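Local structure of fructose-bisphosphate aldolase (Thermus caldophilus, 2FJK) at residues V19-T30 against P43-A52; E147-A158 against D190-V201. The protein belongs to the class II fructose-bisphosphate aldolases, a family of metabolic enzymes built on a TIM-barrel fold. All blocks are in the same frame, centred on the assembly; numbering follows the deposited sequence.

The two contacts sample the inner and outer layers of one barrel. Contact 1, early in the chain, pairs the parallel strands 19-23 and 44-47 close to the centre of the molecule and includes Asn23 of the 1,3-dihydroxyacetonephosphate pocket. Contact 2 follows it in the sequence and sets helix 191-200 against helix 155-164 and the turn before it, at the periphery. The centres of contact 1 and contact 2 are about 28 Å apart and the nearest atoms of the two contacts about 13 Å apart, so they do not touch. Helix 191-200 leads into strand 205-207, which belongs to the same sheet as the strands of contact 1.

Contact 1 (V19-T30 against P43-A52)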
loop_
_atom_site.group_PDB
_atom_site.type_symbol
_atom_site.label_atom_id
_atom_site.label_comp_id
_atom_site.label_asym_id
_atom_site.label_seq_id
_atom_site.Cartn_x
_atom_site.Cartn_y
_atom_site.Cartn_z
ATOM N N VAL A 19 -14.417 -17.173 17.475
ATOM C CA VAL A 19 -13.839 -16.704 16.231
ATOM C C VAL A 19 -12.561 -17.485 15.994
ATOM O O VAL A 19 -11.724 -17.607 16.890
ATOM C CB VAL A 19 -13.500 -15.213 16.308
ATOM C CG1 VAL A 19 -12.599 -14.824 15.152
ATOM C CG2 VAL A 19 -14.778 -14.400 16.288
ATOM N N GLY A 20 -12.413 -18.015 14.788
ATOM C CA GLY A 20 -11.223 -18.787 14.483
ATOM C C GLY A 20 -9.987 -17.976 14.138
ATOM O O GLY A 20 -10.061 -16.979 13.418
ATOM N N ALA A 21 -8.850 -18.391 14.685
ATOM C CA ALA A 21 -7.574 -17.749 14.400
ATOM C C ALA A 21 -6.871 -18.850 13.623
ATOM O O ALA A 21 -6.836 -20.001 14.066
ATOM C CB ALA A 21 -6.814 -17.422 15.693
ATOM N N PHE A 22 -6.344 -18.511 12.453
ATOM C CA PHE A 22 -5.684 -19.504 11.626
ATOM C C PHE A 22 -4.285 -19.077 11.218
ATOM O O PHE A 22 -4.077 -17.964 10.725
ATOM C CB PHE A 22 -6.523 -19.790 10.382
ATOM C CG PHE A 22 -7.943 -20.183 10.686
ATOM C CD1 PHE A 22 -8.909 -19.215 10.941
ATOM C CD2 PHE A 22 -8.312 -21.524 10.725
ATOM C CE1 PHE A 22 -10.227 -19.572 11.232
ATOM C CE2 PHE A 22 -9.629 -21.895 11.016
ATOM C CZ PHE A 22 -10.587 -20.914 11.271
ATOM N N ASN A 23 -3.331 -19.977 11.424
ATOM C CA ASN A 23 -1.937 -19.706 11.097
ATOM C C ASN A 23 -1.712 -19.753 9.604
ATOM O O ASN A 23 -2.273 -20.598 8.911
ATOM C CB ASN A 23 -1.026 -20.715 11.799
ATOM C CG ASN A 23 -0.969 -20.486 13.276
ATOM O OD1 ASN A 23 -0.187 -19.659 13.763
ATOM N ND2 ASN A 23 -1.814 -21.193 14.010
ATOM N N THR A 24 -0.893 -18.824 9.120
ATOM C CA THR A 24 -0.575 -18.727 7.701
ATOM C C THR A 24 0.916 -18.549 7.562
ATOM O O THR A 24 1.545 -17.944 8.420
ATOM C CB THR A 24 -1.177 -17.486 7.043
ATOM O OG1 THR A 24 -2.525 -17.308 7.476
ATOM C CG2 THR A 24 -1.123 -17.636 5.533
ATOM N N ASN A 25 1.462 -19.035 6.459
ATOM C CA ASN A 25 2.883 -18.907 6.194
ATOM C C ASN A 25 3.175 -18.437 4.764
ATOM O O ASN A 25 4.309 -18.105 4.439
ATOM C CB ASN A 25 3.582 -20.233 6.504
ATOM C CG ASN A 25 3.846 -20.402 7.994
ATOM O OD1 ASN A 25 4.838 -19.899 8.510
ATOM N ND2 ASN A 25 2.941 -21.085 8.694
ATOM N N ASN A 26 2.150 -18.390 3.916
ATOM C CA ASN A 26 2.354 -17.921 2.551
ATOM C C ASN A 26 1.062 -17.428 1.902
ATOM O O ASN A 26 0.060 -17.165 2.589
ATOM C CB ASN A 26 3.014 -19.015 1.688
ATOM C CG ASN A 26 2.126 -20.230 1.478
ATOM O OD1 ASN A 26 0.972 -20.253 1.889
ATOM N ND2 ASN A 26 2.666 -21.244 0.825
HETATM N N MSE A 27 1.097 -17.284 0.581
HETATM C CA MSE A 27 -0.066 -16.810 -0.160
HETATM C C MSE A 27 -1.232 -17.805 -0.120
HETATM O O MSE A 27 -2.329 -17.461 0.300
HETATM C CB MSE A 27 0.297 -16.545 -1.620
HETATM C CG MSE A 27 -0.803 -15.819 -2.400
HETATM SE SE MSE A 27 -0.369 -15.716 -4.287
HETATM C CE MSE A 27 1.303 -14.755 -4.129
ATOM N N GLU A 28 -0.984 -19.037 -0.546
ATOM C CA GLU A 28 -2.038 -20.057 -0.573
ATOM C C GLU A 28 -2.840 -20.205 0.718
ATOM O O GLU A 28 -4.071 -20.339 0.680
ATOM C CB GLU A 28 -1.453 -21.416 -0.975
ATOM C CG GLU A 28 -1.155 -21.539 -2.482
ATOM C CD GLU A 28 0.238 -21.056 -2.876
ATOM O OE1 GLU A 28 0.869 -20.317 -2.087
ATOM O OE2 GLU A 28 0.699 -21.415 -3.983
ATOM N N PHE A 29 -2.158 -20.192 1.862
ATOM C CA PHE A 29 -2.865 -20.320 3.132
ATOM C C PHE A 29 -3.678 -19.071 3.426
ATOM O O PHE A 29 -4.789 -19.163 3.952
ATOM C CB PHE A 29 -1.906 -20.558 4.296
ATOM C CG PHE A 29 -1.448 -21.985 4.442
ATOM C CD1 PHE A 29 -0.541 -22.540 3.551
ATOM C CD2 PHE A 29 -1.914 -22.768 5.489
ATOM C CE1 PHE A 29 -0.104 -23.845 3.699
ATOM C CE2 PHE A 29 -1.483 -24.080 5.646
ATOM C CZ PHE A 29 -0.577 -24.617 4.750
ATOM N N THR A 30 -3.139 -17.902 3.083
ATOM C CA THR A 30 -3.855 -16.669 3.362
ATOM C C THR A 30 -5.126 -16.556 2.536
ATOM O O THR A 30 -6.154 -16.090 3.026
ATOM C CB THR A 30 -3.006 -15.425 3.099
ATOM O OG1 THR A 30 -1.749 -15.546 3.772
ATOM C CG2 THR A 30 -3.730 -14.199 3.632
ATOM N N PRO A 43 -16.207 -13.465 10.821
ATOM C CA PRO A 43 -15.066 -12.623 11.184
ATOM C C PRO A 43 -13.917 -13.623 11.240
ATOM O O PRO A 43 -14.171 -14.814 11.353
ATOM C CB PRO A 43 -15.460 -12.089 12.560
ATOM C CG PRO A 43 -16.334 -13.201 13.120
ATOM C CD PRO A 43 -17.170 -13.577 11.936
ATOM N N VAL A 44 -12.671 -13.171 11.139
ATOM C CA VAL A 44 -11.549 -14.104 11.173
ATOM C C VAL A 44 -10.266 -13.427 11.637
ATOM O O VAL A 44 -10.118 -12.209 11.534
ATOM C CB VAL A 44 -11.301 -14.735 9.772
ATOM C CG1 VAL A 44 -10.756 -13.691 8.812
ATOM C CG2 VAL A 44 -10.337 -15.921 9.883
ATOM N N ILE A 45 -9.348 -14.233 12.158
ATOM C CA ILE A 45 -8.063 -13.749 12.632
ATOM C C ILE A 45 -6.940 -14.443 11.875
ATOM O O ILE A 45 -6.900 -15.672 11.799
ATOM C CB ILE A 45 -7.873 -14.035 14.140
ATOM C CG1 ILE A 45 -8.851 -13.189 14.959
ATOM C CG2 ILE A 45 -6.445 -13.713 14.563
ATOM C CD1 ILE A 45 -8.798 -13.464 16.451
ATOM N N LEU A 46 -6.043 -13.657 11.293
ATOM C CA LEU A 46 -4.897 -14.220 10.589
ATOM C C LEU A 46 -3.752 -14.263 11.610
ATOM O O LEU A 46 -3.294 -13.227 12.101
ATOM C CB LEU A 46 -4.532 -13.354 9.379
ATOM C CG LEU A 46 -5.590 -13.360 8.272
ATOM C CD1 LEU A 46 -5.102 -12.593 7.060
ATOM C CD2 LEU A 46 -5.869 -14.787 7.878
ATOM N N ALA A 47 -3.316 -15.470 11.951
ATOM C CA ALA A 47 -2.250 -15.648 12.930
ATOM C C ALA A 47 -0.911 -15.950 12.283
ATOM O O ALA A 47 -0.808 -16.790 11.389
ATOM C CB ALA A 47 -2.620 -16.775 13.914
ATOM N N LEU A 48 0.115 -15.245 12.731
ATOM C CA LEU A 48 1.443 -15.470 12.213
ATOM C C LEU A 48 2.436 -15.678 13.346
ATOM O O LEU A 48 2.708 -14.767 14.112
ATOM C CB LEU A 48 1.902 -14.295 11.356
ATOM C CG LEU A 48 1.339 -14.166 9.945
ATOM C CD1 LEU A 48 -0.107 -13.666 9.999
ATOM C CD2 LEU A 48 2.217 -13.201 9.162
ATOM N N SER A 49 2.992 -16.878 13.435
ATOM C CA SER A 49 3.975 -17.172 14.468
ATOM C C SER A 49 5.236 -16.405 14.104
ATOM O O SER A 49 5.282 -15.691 13.091
ATOM C CB SER A 49 4.288 -18.664 14.479
ATOM O OG SER A 49 4.969 -19.021 13.278
ATOM N N GLU A 50 6.265 -16.549 14.927
ATOM C CA GLU A 50 7.534 -15.899 14.654
ATOM C C GLU A 50 8.183 -16.666 13.508
ATOM O O GLU A 50 8.977 -16.107 12.738
ATOM C CB GLU A 50 8.417 -15.920 15.901
ATOM C CG GLU A 50 8.510 -14.560 16.579
ATOM C CD GLU A 50 9.152 -14.632 17.947
ATOM O OE1 GLU A 50 10.159 -15.352 18.095
ATOM O OE2 GLU A 50 8.653 -13.963 18.875
ATOM N N GLY A 51 7.827 -17.947 13.388
ATOM C CA GLY A 51 8.360 -18.770 12.313
ATOM C C GLY A 51 7.781 -18.286 10.989
ATOM O O GLY A 51 8.481 -18.210 9.974
ATOM N N ALA A 52 6.494 -17.940 11.007
ATOM C CA ALA A 52 5.819 -17.446 9.820
ATOM C C ALA A 52 6.498 -16.158 9.388
ATOM O O ALA A 52 6.825 -15.976 8.223
ATOM C CB ALA A 52 4.341 -17.189 10.112
HETATM O O HOH W 1 -13.873 -17.449 12.322
HETATM O O HOH W 2 1.755 -18.621 11.603
#
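Ala21 and Ile45 lie side by side on neighbouring parallel strands, CB to CB 3.9 Å, in a beta-alpha-beta unit of the TIM barrel whose strands 19-23 and 44-47 are connected by helix 27-38. The strand pair is the tight part. Gly20 O accepts a hydrogen bond from Ile45 N, and Ile45 O in turn takes one from Phe22 N. Phe22 O accepts from Ala47 N at 2.9 Å. Ala47 O then receives Thr24 N, just past the end of the first strand.

Ala21, Asn23, Ile45 and Ala47 face the barrel interior, where Asn23 touches the bound 1,3-dihydroxyacetonephosphate. Phe22 and Leu46 point the other way, against Ile33 of helix 27-38. Val44 holds CG2 anti to its backbone N, which places this methyl 3.7 Å from Phe22 CD1, while the ring edge comes near Ile45 O. Thr30 CG2 meets Leu46 CD1 on the same outer side. At the start of the pair, Val19 CG2 rests on Pro43 CG at 3.7 Å, and a water links Gly20 N to Pro43 O.

Beyond Ala47 the backbone pairing ends, and the partly exposed side, with Ser49, Glu50 and Gly51, is joined through water. One water accepts from Ser49 N at 2.8 Å and donates to Asn23 OD1 at 3.1 Å, bridging the two segments beside the pocket. A close spot remains here: Asn25 OD1 comes to 2.9 Å from Ala52 CA, and Ala52 CB packs against Thr24 O and the Asn25 amide. The same OD1 also has a weak hydrogen bond from Arg278 of the second subunit. Ser49 caps helix 50-68, its OG accepting from Ala52 N at 2.9 Å.

Contact 2 (E147-A158 against D190-V201); sequences EKDALLTNPEEA and DHPRLARIAKLV
Pro155 lies across Ile197 at about a right angle, its CB 3.7 Å from Ile197 CG1, and the same CB meets Leu200 CD1. One turn on, Ala158 CB fits against two methyls, Ile197 CG2 at 3.7 Å and Val201 CG2 at 3.6 Å. Ile197 CD1 reaches back to Thr153 CB. At the other end Arg193 has CG anti to its backbone N (chi1 -169°) and its chain extended to NE. Leu152 CB lies over a face of the guanidinium, 3.4 Å from NE, as does Glu147 O. Thr153 O sits at the guanidinium edge and accepts from NE, although the modelled bond is too short for its length to be trusted.

Helices 155-164 and 191-200 belong to the outer layer of the TIM barrel and precede strands 171-172 and 205-207. Thr153 is held by its OG1, bonded to Leu133 O and Ala173 N on the strand side. Asp190 is the N-cap of helix 191-200, its OD1 accepting from Arg193 N, though OD1 is crowded in the model and its place is less sure; OD2 makes a long salt bridge of 3.9 Å to Arg193 NH1. Leu194 and Ala198 pack on Leu205, while Arg13 bonds the carbonyls of Ala198 and Val201.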
loop_
_atom_site.group_PDB
_atom_site.type_symbol
_atom_site.label_atom_id
_atom_site.label_comp_id
_atom_site.label_asym_id
_atom_site.label_seq_id
_atom_site.Cartn_x
_atom_site.Cartn_y
_atom_site.Cartn_z
ATOM N N GLU A 147 -2.614 -30.878 38.305
ATOM C CA GLU A 147 -3.449 -30.168 37.341
ATOM C C GLU A 147 -4.087 -28.959 38.016
ATOM O O GLU A 147 -5.157 -28.497 37.615
ATOM C CB GLU A 147 -4.535 -31.095 36.766
ATOM C CG GLU A 147 -5.433 -31.771 37.799
ATOM C CD GLU A 147 -6.503 -32.658 37.168
ATOM O OE1 GLU A 147 -6.151 -33.566 36.385
ATOM O OE2 GLU A 147 -7.700 -32.452 37.463
ATOM N N LYS A 148 -3.412 -28.456 39.047
ATOM C CA LYS A 148 -3.884 -27.296 39.793
ATOM C C LYS A 148 -2.890 -26.156 39.631
ATOM O O LYS A 148 -2.836 -25.508 38.591
ATOM C CB LYS A 148 -4.033 -27.636 41.277
ATOM C CG LYS A 148 -4.986 -28.782 41.563
ATOM C CD LYS A 148 -5.052 -29.080 43.050
ATOM C CE LYS A 148 -5.866 -30.334 43.326
ATOM N NZ LYS A 148 -5.825 -30.713 44.768
ATOM N N ASP A 149 -2.096 -25.917 40.666
ATOM C CA ASP A 149 -1.110 -24.847 40.621
ATOM C C ASP A 149 0.079 -25.218 39.748
ATOM O O ASP A 149 0.635 -24.362 39.060
ATOM C CB ASP A 149 -0.628 -24.506 42.035
ATOM C CG ASP A 149 -1.727 -23.916 42.897
ATOM O OD1 ASP A 149 -2.319 -22.896 42.480
ATOM O OD2 ASP A 149 -1.997 -24.469 43.987
ATOM N N ALA A 150 0.465 -26.490 39.775
ATOM C CA ALA A 150 1.599 -26.951 38.980
ATOM C C ALA A 150 1.437 -26.472 37.547
ATOM O O ALA A 150 2.177 -25.607 37.081
ATOM C CB ALA A 150 1.687 -28.473 39.017
ATOM N N LEU A 151 0.454 -27.037 36.857
ATOM C CA LEU A 151 0.171 -26.682 35.476
ATOM C C LEU A 151 -1.250 -26.143 35.411
ATOM O O LEU A 151 -1.988 -26.215 36.391
ATOM C CB LEU A 151 0.283 -27.922 34.587
ATOM C CG LEU A 151 -0.031 -27.735 33.102
ATOM C CD1 LEU A 151 1.106 -26.963 32.449
ATOM C CD2 LEU A 151 -0.218 -29.088 32.428
ATOM N N LEU A 152 -1.625 -25.607 34.256
ATOM C CA LEU A 152 -2.966 -25.077 34.039
ATOM C C LEU A 152 -3.266 -23.793 34.799
ATOM O O LEU A 152 -2.893 -23.629 35.959
ATOM C CB LEU A 152 -4.013 -26.138 34.382
ATOM C CG LEU A 152 -3.802 -27.511 33.731
ATOM C CD1 LEU A 152 -4.984 -28.406 34.069
ATOM C CD2 LEU A 152 -3.655 -27.372 32.223
ATOM N N THR A 153 -3.965 -22.891 34.119
ATOM C CA THR A 153 -4.341 -21.594 34.659
ATOM C C THR A 153 -5.157 -21.652 35.942
ATOM O O THR A 153 -6.106 -22.428 36.056
ATOM C CB THR A 153 -5.163 -20.793 33.633
ATOM O OG1 THR A 153 -4.464 -20.762 32.383
ATOM C CG2 THR A 153 -5.386 -19.367 34.123
ATOM N N ASN A 154 -4.778 -20.816 36.900
ATOM C CA ASN A 154 -5.475 -20.717 38.175
ATOM C C ASN A 154 -6.321 -19.443 38.073
ATOM O O ASN A 154 -5.783 -18.346 37.909
ATOM C CB ASN A 154 -4.462 -20.589 39.314
ATOM C CG ASN A 154 -5.117 -20.272 40.651
ATOM O OD1 ASN A 154 -5.821 -21.100 41.232
ATOM N ND2 ASN A 154 -4.885 -19.063 41.142
ATOM N N PRO A 155 -7.654 -19.573 38.160
ATOM C CA PRO A 155 -8.558 -18.422 38.068
ATOM C C PRO A 155 -8.146 -17.161 38.830
ATOM O O PRO A 155 -7.968 -16.104 38.221
ATOM C CB PRO A 155 -9.908 -18.994 38.524
ATOM C CG PRO A 155 -9.547 -20.242 39.281
ATOM C CD PRO A 155 -8.408 -20.795 38.487
ATOM N N GLU A 156 -7.994 -17.257 40.148
ATOM C CA GLU A 156 -7.601 -16.094 40.938
ATOM C C GLU A 156 -6.393 -15.412 40.323
ATOM O O GLU A 156 -6.355 -14.191 40.194
ATOM C CB GLU A 156 -7.268 -16.496 42.375
ATOM C CG GLU A 156 -8.446 -16.467 43.321
ATOM C CD GLU A 156 -9.585 -17.339 42.855
ATOM O OE1 GLU A 156 -9.307 -18.428 42.300
ATOM O OE2 GLU A 156 -10.755 -16.944 43.054
ATOM N N GLU A 157 -5.399 -16.212 39.958
ATOM C CA GLU A 157 -4.189 -15.679 39.345
ATOM C C GLU A 157 -4.543 -14.974 38.046
ATOM O O GLU A 157 -3.967 -13.941 37.712
ATOM C CB GLU A 157 -3.197 -16.802 39.040
ATOM C CG GLU A 157 -2.400 -17.288 40.225
ATOM C CD GLU A 157 -1.364 -18.318 39.823
ATOM O OE1 GLU A 157 -0.627 -18.061 38.846
ATOM O OE2 GLU A 157 -1.282 -19.378 40.487
ATOM N N ALA A 158 -5.491 -15.550 37.317
ATOM C CA ALA A 158 -5.924 -14.996 36.044
ATOM C C ALA A 158 -6.426 -13.560 36.188
ATOM O O ALA A 158 -5.963 -12.664 35.479
ATOM C CB ALA A 158 -7.015 -15.879 35.434
ATOM N N ASP A 190 -10.157 -29.394 31.157
ATOM C CA ASP A 190 -10.663 -28.956 32.451
ATOM C C ASP A 190 -11.744 -27.897 32.279
ATOM O O ASP A 190 -11.484 -26.705 32.426
ATOM C CB ASP A 190 -9.519 -28.385 33.290
ATOM C CG ASP A 190 -9.795 -28.460 34.773
ATOM O OD1 ASP A 190 -10.908 -28.079 35.188
ATOM O OD2 ASP A 190 -8.893 -28.894 35.523
ATOM N N HIS A 191 -12.960 -28.334 31.974
ATOM C CA HIS A 191 -14.065 -27.405 31.768
ATOM C C HIS A 191 -14.454 -26.612 33.012
ATOM O O HIS A 191 -14.748 -25.419 32.921
ATOM C CB HIS A 191 -15.277 -28.152 31.213
ATOM C CG HIS A 191 -15.107 -28.595 29.791
ATOM N ND1 HIS A 191 -14.869 -27.709 28.761
ATOM C CD2 HIS A 191 -15.155 -29.825 29.226
ATOM C CE1 HIS A 191 -14.781 -28.374 27.622
ATOM N NE2 HIS A 191 -14.952 -29.659 27.875
ATOM N N PRO A 192 -14.460 -27.257 34.191
ATOM C CA PRO A 192 -14.823 -26.531 35.411
ATOM C C PRO A 192 -13.835 -25.401 35.640
ATOM O O PRO A 192 -14.211 -24.300 36.035
ATOM C CB PRO A 192 -14.728 -27.604 36.494
ATOM C CG PRO A 192 -15.081 -28.848 35.749
ATOM C CD PRO A 192 -14.289 -28.691 34.476
ATOM N N ARG A 193 -12.563 -25.696 35.392
ATOM C CA ARG A 193 -11.496 -24.722 35.552
ATOM C C ARG A 193 -11.748 -23.535 34.623
ATOM O O ARG A 193 -11.607 -22.379 35.017
ATOM C CB ARG A 193 -10.156 -25.366 35.207
ATOM C CG ARG A 193 -8.965 -24.534 35.581
ATOM C CD ARG A 193 -7.669 -25.224 35.219
ATOM N NE ARG A 193 -6.614 -24.786 36.123
ATOM C CZ ARG A 193 -6.407 -25.297 37.329
ATOM N NH1 ARG A 193 -7.173 -26.283 37.774
ATOM N NH2 ARG A 193 -5.458 -24.795 38.104
ATOM N N LEU A 194 -12.118 -23.829 33.380
ATOM C CA LEU A 194 -12.398 -22.777 32.409
ATOM C C LEU A 194 -13.558 -21.930 32.940
ATOM O O LEU A 194 -13.525 -20.698 32.895
ATOM C CB LEU A 194 -12.767 -23.400 31.058
ATOM C CG LEU A 194 -13.125 -22.460 29.900
ATOM C CD1 LEU A 194 -12.020 -21.418 29.689
ATOM C CD2 LEU A 194 -13.326 -23.286 28.642
ATOM N N ALA A 195 -14.574 -22.608 33.467
ATOM C CA ALA A 195 -15.746 -21.931 34.008
ATOM C C ALA A 195 -15.388 -20.958 35.129
ATOM O O ALA A 195 -15.900 -19.842 35.164
ATOM C CB ALA A 195 -16.767 -22.968 34.504
ATOM N N ARG A 196 -14.510 -21.375 36.040
ATOM C CA ARG A 196 -14.098 -20.513 37.155
ATOM C C ARG A 196 -13.336 -19.287 36.667
ATOM O O ARG A 196 -13.568 -18.169 37.121
ATOM C CB ARG A 196 -13.193 -21.270 38.131
ATOM C CG ARG A 196 -13.854 -22.392 38.909
ATOM C CD ARG A 196 -12.861 -22.958 39.918
ATOM N NE ARG A 196 -13.401 -24.064 40.702
ATOM C CZ ARG A 196 -12.717 -24.714 41.640
ATOM N NH1 ARG A 196 -11.464 -24.369 41.911
ATOM N NH2 ARG A 196 -13.286 -25.704 42.315
ATOM N N ILE A 197 -12.404 -19.517 35.750
ATOM C CA ILE A 197 -11.585 -18.445 35.198
ATOM C C ILE A 197 -12.454 -17.414 34.477
ATOM O O ILE A 197 -12.207 -16.210 34.568
ATOM C CB ILE A 197 -10.526 -19.032 34.235
ATOM C CG1 ILE A 197 -9.747 -20.132 34.962
ATOM C CG2 ILE A 197 -9.559 -17.952 33.778
ATOM C CD1 ILE A 197 -8.916 -21.017 34.067
ATOM N N ALA A 198 -13.479 -17.891 33.777
ATOM C CA ALA A 198 -14.381 -17.006 33.045
ATOM C C ALA A 198 -15.175 -16.141 34.009
ATOM O O ALA A 198 -15.401 -14.956 33.755
ATOM C CB ALA A 198 -15.327 -17.827 32.163
ATOM N N LYS A 199 -15.591 -16.739 35.122
ATOM C CA LYS A 199 -16.360 -16.026 36.135
ATOM C C LYS A 199 -15.557 -14.901 36.769
ATOM O O LYS A 199 -16.122 -13.946 37.302
ATOM C CB LYS A 199 -16.849 -16.992 37.214
ATOM C CG LYS A 199 -17.746 -18.102 36.692
ATOM C CD LYS A 199 -18.390 -18.872 37.832
ATOM C CE LYS A 199 -19.287 -19.982 37.311
ATOM N NZ LYS A 199 -19.926 -20.746 38.416
ATOM N N LEU A 200 -14.236 -15.008 36.710
ATOM C CA LEU A 200 -13.381 -13.990 37.302
ATOM C C LEU A 200 -12.743 -13.084 36.258
ATOM O O LEU A 200 -12.341 -11.960 36.560
ATOM C CB LEU A 200 -12.292 -14.656 38.152
ATOM C CG LEU A 200 -12.778 -15.660 39.208
ATOM C CD1 LEU A 200 -11.636 -15.984 40.168
ATOM C CD2 LEU A 200 -13.958 -15.076 39.978
ATOM N N VAL A 201 -12.652 -13.573 35.027
ATOM C CA VAL A 201 -12.056 -12.796 33.951
ATOM C C VAL A 201 -13.077 -12.555 32.851
ATOM O O VAL A 201 -13.370 -13.445 32.051
ATOM C CB VAL A 201 -10.828 -13.517 33.359
ATOM C CG1 VAL A 201 -10.159 -12.636 32.315
ATOM C CG2 VAL A 201 -9.848 -13.863 34.471
#